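Local coordinates for N-isopropylammelide isopropylaminohydrolase (Burkholderia multivorans ATCC 17616, PDB 6NBO), which is an amidohydrolase-family enzyme of the metal-dependent TIM-barrel kind and binds zinc at two sites, at residues A114-R122 / R385-A396; D23-G31 / G38-C47. One frame throughout, in Å; residues are numbered along the deposited sequence.

Contact 1 (A114-R122 / R385-A396); sequences AFLAAGTTR and RRLVVSSGKIVA
Arg-385 reaches across to the turn after helix 104-117, and its NH1 donates to Ala-118 O at 2.9 Å. The bond is bent (N-H...O 139°): the oxygen lies at the edge of the guanidinium, 21° out of its plane, and the donor is tilted from the carbonyl plane. Bends at chi2 and chi3 curl the chain, with CG 3.3 Å from Ala-118 O. At the positive phi of Gly-119 a CB would jam against the preceding carbonyl and crowd Arg-385 CG. Val-388 packs on this bare backbone, CG2 3.8 Å from Gly-119 CA and CG1 against Leu-116 O. A trans chi1 (-175°) carries Leu-116 CD1 nearer the hairpin, 3.9 Å from Val-395 CG2. Small Ala-396 lets the helix end approach, CB 3.9 Å from Ala-117 CA; a water donates to Ala-117 O and Arg-385 O. Thr-121 CG2 lies 3.8 Å from Ser-390 OG, their hydroxyls bonding outward to Asp-366 and Gln-151 O. Asp-317 pairs with Arg-385 NH1, and Pro-383 O accepts from NH2. A Schellman motif (Thr-120 N to Phe-115 O, Gly-119 N to Leu-116 O) thus meets a bulged beta-hairpin, strands 387-390 and 393-397 joined by a type I' turn, beside the TIM barrel.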
# COMPACT_ATOMS: atom_id res chain seq x y z
N ALA A 114 4.97 -5.67 12.57
CA ALA A 114 4.67 -6.99 12.00
C ALA A 114 4.84 -6.99 10.48
O ALA A 114 5.31 -7.98 9.90
CB ALA A 114 3.24 -7.42 12.37
N PHE A 115 4.44 -5.90 9.82
CA PHE A 115 4.73 -5.75 8.40
C PHE A 115 6.24 -5.89 8.14
O PHE A 115 6.67 -6.68 7.29
CB PHE A 115 4.22 -4.40 7.91
CG PHE A 115 2.79 -4.41 7.40
CD1 PHE A 115 2.47 -5.03 6.19
CD2 PHE A 115 1.77 -3.78 8.10
CE1 PHE A 115 1.17 -5.03 5.70
CE2 PHE A 115 0.45 -3.78 7.61
CZ PHE A 115 0.16 -4.41 6.42
N LEU A 116 7.04 -5.14 8.90
CA LEU A 116 8.50 -5.20 8.73
C LEU A 116 9.03 -6.62 8.94
O LEU A 116 9.82 -7.11 8.13
CB LEU A 116 9.17 -4.23 9.70
CG LEU A 116 10.70 -4.10 9.57
CD1 LEU A 116 11.10 -3.66 8.14
CD2 LEU A 116 11.24 -3.15 10.61
N ALA A 117 8.58 -7.30 10.00
CA ALA A 117 9.08 -8.65 10.26
C ALA A 117 8.74 -9.61 9.13
O ALA A 117 9.46 -10.59 8.90
CB ALA A 117 8.50 -9.18 11.58
N ALA A 118 7.63 -9.37 8.43
CA ALA A 118 7.23 -10.15 7.27
C ALA A 118 7.74 -9.57 5.95
O ALA A 118 7.24 -9.94 4.88
CB ALA A 118 5.70 -10.28 7.22
N GLY A 119 8.72 -8.66 6.00
CA GLY A 119 9.39 -8.22 4.78
C GLY A 119 8.84 -6.97 4.10
O GLY A 119 9.34 -6.61 3.03
N THR A 120 7.85 -6.30 4.68
CA THR A 120 7.30 -5.07 4.10
C THR A 120 8.05 -3.87 4.67
O THR A 120 8.07 -3.67 5.89
CB THR A 120 5.81 -4.96 4.40
OG1 THR A 120 5.11 -5.96 3.63
CG2 THR A 120 5.29 -3.56 4.04
N THR A 121 8.68 -3.08 3.79
CA THR A 121 9.49 -1.95 4.23
C THR A 121 8.94 -0.62 3.75
O THR A 121 9.54 0.44 4.01
CB THR A 121 10.94 -2.11 3.74
OG1 THR A 121 10.94 -2.19 2.31
CG2 THR A 121 11.55 -3.39 4.32
N ARG A 122 7.82 -0.64 3.02
CA ARG A 122 7.17 0.56 2.51
C ARG A 122 5.67 0.38 2.66
O ARG A 122 5.12 -0.64 2.23
CB ARG A 122 7.55 0.78 1.05
CG ARG A 122 9.07 0.87 0.86
CD ARG A 122 9.43 1.54 -0.40
NE ARG A 122 10.79 1.24 -0.83
CZ ARG A 122 11.58 2.15 -1.40
NH1 ARG A 122 11.14 3.39 -1.53
NH2 ARG A 122 12.79 1.83 -1.83
N ARG A 385 9.89 -15.21 6.11
CA ARG A 385 11.01 -14.38 5.68
C ARG A 385 12.24 -14.80 6.48
O ARG A 385 12.35 -14.49 7.68
CB ARG A 385 10.72 -12.89 5.87
CG ARG A 385 9.39 -12.40 5.34
CD ARG A 385 9.08 -12.86 3.92
NE ARG A 385 8.06 -13.91 3.88
CZ ARG A 385 6.75 -13.68 3.82
NH1 ARG A 385 6.29 -12.43 3.80
NH2 ARG A 385 5.90 -14.69 3.79
N ARG A 386 13.16 -15.51 5.84
CA ARG A 386 14.35 -15.94 6.55
C ARG A 386 15.19 -14.75 7.01
O ARG A 386 15.75 -14.77 8.11
CB ARG A 386 15.19 -16.86 5.67
CG ARG A 386 16.39 -17.40 6.42
CD ARG A 386 17.47 -17.82 5.48
NE ARG A 386 17.08 -18.98 4.69
CZ ARG A 386 17.73 -19.38 3.61
NH1 ARG A 386 18.79 -18.71 3.19
NH2 ARG A 386 17.30 -20.45 2.94
N LEU A 387 15.26 -13.72 6.19
CA LEU A 387 16.05 -12.52 6.46
C LEU A 387 15.31 -11.32 5.91
O LEU A 387 14.79 -11.37 4.80
CB LEU A 387 17.44 -12.59 5.81
CG LEU A 387 18.35 -11.38 6.05
CD1 LEU A 387 18.75 -11.31 7.52
CD2 LEU A 387 19.59 -11.45 5.17
N VAL A 388 15.24 -10.25 6.69
CA VAL A 388 14.76 -8.96 6.20
C VAL A 388 15.86 -7.95 6.45
O VAL A 388 16.34 -7.81 7.58
CB VAL A 388 13.43 -8.53 6.86
CG1 VAL A 388 12.96 -7.21 6.25
CG2 VAL A 388 12.35 -9.60 6.67
N VAL A 389 16.28 -7.28 5.38
CA VAL A 389 17.21 -6.16 5.45
C VAL A 389 16.43 -4.92 5.05
O VAL A 389 15.71 -4.93 4.04
CB VAL A 389 18.41 -6.37 4.51
CG1 VAL A 389 19.34 -5.17 4.58
CG2 VAL A 389 19.13 -7.66 4.88
N SER A 390 16.57 -3.86 5.82
CA SER A 390 15.86 -2.63 5.51
C SER A 390 16.84 -1.47 5.61
O SER A 390 17.50 -1.31 6.64
CB SER A 390 14.68 -2.42 6.46
OG SER A 390 14.01 -1.21 6.14
N SER A 391 16.93 -0.69 4.53
CA SER A 391 17.90 0.39 4.43
C SER A 391 19.30 -0.09 4.81
O SER A 391 20.05 0.60 5.51
CB SER A 391 17.49 1.59 5.29
OG SER A 391 16.41 2.27 4.69
N GLY A 392 19.64 -1.29 4.35
CA GLY A 392 20.97 -1.83 4.56
C GLY A 392 21.23 -2.44 5.92
O GLY A 392 22.35 -2.90 6.17
N LYS A 393 20.23 -2.48 6.80
CA LYS A 393 20.40 -3.02 8.14
C LYS A 393 19.55 -4.27 8.30
O LYS A 393 18.40 -4.30 7.88
CB LYS A 393 20.00 -1.99 9.20
CG LYS A 393 20.86 -0.74 9.18
CD LYS A 393 20.52 0.17 10.33
CE LYS A 393 21.35 1.44 10.29
NZ LYS A 393 20.97 2.29 9.13
N ILE A 394 20.12 -5.30 8.92
CA ILE A 394 19.37 -6.51 9.22
C ILE A 394 18.36 -6.20 10.32
O ILE A 394 18.74 -5.81 11.43
CB ILE A 394 20.30 -7.65 9.63
CG1 ILE A 394 21.18 -8.07 8.45
CG2 ILE A 394 19.50 -8.81 10.16
CD1 ILE A 394 22.33 -8.98 8.82
N VAL A 395 17.08 -6.38 10.03
CA VAL A 395 16.03 -6.03 10.98
C VAL A 395 15.19 -7.23 11.42
O VAL A 395 14.48 -7.13 12.44
CB VAL A 395 15.11 -4.92 10.43
CG1 VAL A 395 15.87 -3.64 10.26
CG2 VAL A 395 14.46 -5.34 9.09
N ALA A 396 15.21 -8.34 10.70
CA ALA A 396 14.38 -9.47 11.08
C ALA A 396 15.01 -10.76 10.59
O ALA A 396 15.67 -10.78 9.54
CB ALA A 396 12.96 -9.33 10.52
O HOH W 1 12.04 -12.14 9.25

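Contact 2 (D23-G31 / G38-C47)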
# COMPACT_ATOMS: atom_id res chain seq x y z
N ASP A 23 20.36 -17.07 -12.96
CA ASP A 23 21.40 -17.69 -12.15
C ASP A 23 21.56 -16.95 -10.82
O ASP A 23 21.18 -15.78 -10.68
CB ASP A 23 22.72 -17.70 -12.92
CG ASP A 23 22.62 -18.45 -14.23
OD1 ASP A 23 21.83 -19.41 -14.30
OD2 ASP A 23 23.33 -18.07 -15.19
N ALA A 24 22.10 -17.65 -9.84
CA ALA A 24 22.30 -17.05 -8.53
C ALA A 24 23.34 -15.94 -8.60
O ALA A 24 24.19 -15.91 -9.50
CB ALA A 24 22.73 -18.11 -7.51
N LEU A 25 23.27 -15.01 -7.66
CA LEU A 25 24.26 -13.94 -7.59
C LEU A 25 24.46 -13.53 -6.14
O LEU A 25 23.80 -14.04 -5.23
CB LEU A 25 23.84 -12.75 -8.46
CG LEU A 25 22.41 -12.21 -8.37
CD1 LEU A 25 22.11 -11.51 -7.05
CD2 LEU A 25 22.14 -11.28 -9.55
N ASP A 26 25.38 -12.59 -5.93
CA ASP A 26 25.57 -11.95 -4.64
C ASP A 26 25.05 -10.52 -4.71
O ASP A 26 24.98 -9.91 -5.78
CB ASP A 26 27.04 -11.91 -4.22
CG ASP A 26 27.72 -13.26 -4.27
OD1 ASP A 26 27.06 -14.31 -4.11
OD2 ASP A 26 28.94 -13.26 -4.48
N ILE A 27 24.68 -9.99 -3.55
CA ILE A 27 24.23 -8.61 -3.42
C ILE A 27 25.12 -7.94 -2.40
O ILE A 27 25.10 -8.31 -1.22
CB ILE A 27 22.75 -8.51 -3.00
CG1 ILE A 27 21.84 -9.21 -4.01
CG2 ILE A 27 22.33 -7.04 -2.84
CD1 ILE A 27 20.36 -9.30 -3.55
N LEU A 28 25.90 -6.95 -2.84
CA LEU A 28 26.73 -6.16 -1.94
C LEU A 28 25.98 -4.90 -1.55
O LEU A 28 25.52 -4.14 -2.42
CB LEU A 28 28.06 -5.79 -2.61
CG LEU A 28 28.99 -4.92 -1.75
CD1 LEU A 28 29.42 -5.65 -0.48
CD2 LEU A 28 30.21 -4.44 -2.54
N ILE A 29 25.88 -4.66 -0.25
CA ILE A 29 25.18 -3.50 0.30
C ILE A 29 26.19 -2.63 1.00
O ILE A 29 27.05 -3.14 1.74
CB ILE A 29 24.07 -3.95 1.28
CG1 ILE A 29 22.93 -4.61 0.50
CG2 ILE A 29 23.59 -2.77 2.13
CD1 ILE A 29 22.08 -5.53 1.37
N GLU A 30 26.13 -1.32 0.75
CA GLU A 30 26.93 -0.39 1.54
C GLU A 30 26.06 0.79 1.95
O GLU A 30 25.33 1.34 1.13
CB GLU A 30 28.17 0.09 0.75
CG GLU A 30 29.09 -1.08 0.41
CD GLU A 30 30.37 -0.67 -0.25
OE1 GLU A 30 30.51 0.52 -0.62
OE2 GLU A 30 31.26 -1.54 -0.38
N GLY A 31 26.16 1.18 3.22
CA GLY A 31 25.25 2.20 3.72
C GLY A 31 23.81 1.72 3.55
O GLY A 31 23.49 0.56 3.82
N GLY A 38 25.99 -9.36 -8.68
CA GLY A 38 26.66 -10.21 -9.63
C GLY A 38 27.22 -11.46 -8.99
O GLY A 38 27.18 -11.63 -7.77
N PRO A 39 27.75 -12.36 -9.81
CA PRO A 39 28.25 -13.63 -9.29
C PRO A 39 29.59 -13.47 -8.59
O PRO A 39 30.49 -12.78 -9.07
CB PRO A 39 28.39 -14.50 -10.54
CG PRO A 39 28.75 -13.50 -11.61
CD PRO A 39 27.96 -12.24 -11.27
N SER A 40 29.73 -14.14 -7.44
CA SER A 40 31.01 -14.26 -6.74
C SER A 40 31.68 -12.90 -6.56
O SER A 40 32.83 -12.69 -6.95
CB SER A 40 31.94 -15.22 -7.47
OG SER A 40 31.39 -16.52 -7.50
N LEU A 41 30.95 -11.97 -5.95
CA LEU A 41 31.49 -10.63 -5.72
C LEU A 41 32.65 -10.66 -4.73
O LEU A 41 32.67 -11.46 -3.79
CB LEU A 41 30.40 -9.70 -5.19
CG LEU A 41 29.20 -9.44 -6.10
CD1 LEU A 41 28.25 -8.39 -5.50
CD2 LEU A 41 29.69 -9.00 -7.48
N ASP A 42 33.62 -9.77 -4.93
CA ASP A 42 34.67 -9.57 -3.95
C ASP A 42 34.12 -8.88 -2.71
O ASP A 42 33.19 -8.07 -2.78
CB ASP A 42 35.81 -8.73 -4.53
CG ASP A 42 36.12 -9.09 -5.96
OD1 ASP A 42 36.81 -10.11 -6.18
OD2 ASP A 42 35.63 -8.37 -6.87
N ALA A 43 34.70 -9.20 -1.57
CA ALA A 43 34.28 -8.62 -0.30
C ALA A 43 35.15 -7.41 0.01
O ALA A 43 36.37 -7.55 0.09
CB ALA A 43 34.39 -9.64 0.81
N PRO A 44 34.58 -6.22 0.16
CA PRO A 44 35.36 -5.11 0.70
C PRO A 44 35.92 -5.49 2.05
O PRO A 44 35.31 -6.28 2.80
CB PRO A 44 34.33 -3.97 0.81
CG PRO A 44 33.25 -4.32 -0.15
CD PRO A 44 33.19 -5.83 -0.17
N PRO A 45 37.11 -4.99 2.39
CA PRO A 45 37.70 -5.34 3.69
C PRO A 45 36.73 -5.06 4.84
O PRO A 45 36.04 -4.04 4.86
CB PRO A 45 38.94 -4.43 3.75
CG PRO A 45 39.28 -4.17 2.32
CD PRO A 45 37.98 -4.12 1.58
N GLY A 46 36.64 -6.02 5.76
CA GLY A 46 35.83 -5.86 6.97
C GLY A 46 34.34 -5.99 6.79
O GLY A 46 33.58 -5.70 7.73
N CYS A 47 33.87 -6.42 5.63
CA CYS A 47 32.46 -6.48 5.32
C CYS A 47 31.80 -7.67 6.01
O CYS A 47 32.38 -8.75 6.06
CB CYS A 47 32.32 -6.57 3.80
SG CYS A 47 30.73 -6.82 3.07
O HOH W 2 31.22 -13.51 -2.87
O HOH W 3 27.24 -15.65 -6.49
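This is a strand-to-loop contact in the small four-stranded sheet outside the barrel: strand 25-30 packs against the loop that leaves strand 33-38 and leads to strand 48-51. The two segments start as an antiparallel hydrogen-bonded pair, Asp-26 with Gly-38. Asp-26 N donates to Gly-38 O at 2.7 Å, from above the carbonyl plane, and Gly-38 N returns a bond of 3.1 Å to Asp-26 O. The backbone angles of Gly-38 would jam a CB against the preceding carbonyl, and a CB would also clash with the Pro-39 ring, so glycine suits this exit from the strand.

Past the pair, the Asp-26 side chain takes over. Its CG lies anti to the carbonyl carbon (chi1 -52°), which swings the carboxylate over the turning loop, where Leu-41 N donates to OD2 at 2.8 Å on the anti side, 22° out of the carboxylate plane. One water joins OD2 to Leu-41 O, another joins OD1 to Ser-40 N, and OD1 also accepts from Asn-16 N of strand 11-17.

Farther along, the contact becomes apolar. Leu-41 lays CD1 3.9 Å from Leu-28 CB, and Leu-28 meets Pro-44 tip to tip, its CD1 3.8 Å from Pro-44 CD. At the margin, Glu-30 OE2 lies 3.4 Å from Pro-44 CG.

The chemistry is thus divided, and the irregular loop is held at two places: at its start the Asp-26 carboxylate ties it, through Leu-41 N and the two waters, to strand 11-17 through Asn-16 N, and beyond that Leu-41 and Pro-44 pack on Leu-28.

The centres of contacts 1 and 2 are about 19 Å apart, on the same side of the chain's centre, and the two follow one another along the chain. They meet through strand 25-30: Ile-29, whose CB points away from the loop 38-47, brings CG2 to 3.7 Å from Gly-392 CA in the hairpin turn and CD1 to 4.2 Å from Val-389 CG1. Thus 385-396 packs on the barrel with one face and on the small sheet with the other. Contact 1 lies about 16 Å and contact 2 about 30 Å from the chain's centre. Neither includes a zinc ligand (His-65, His-67, His-218, His-250 or Asp-304); both join parts of the fold.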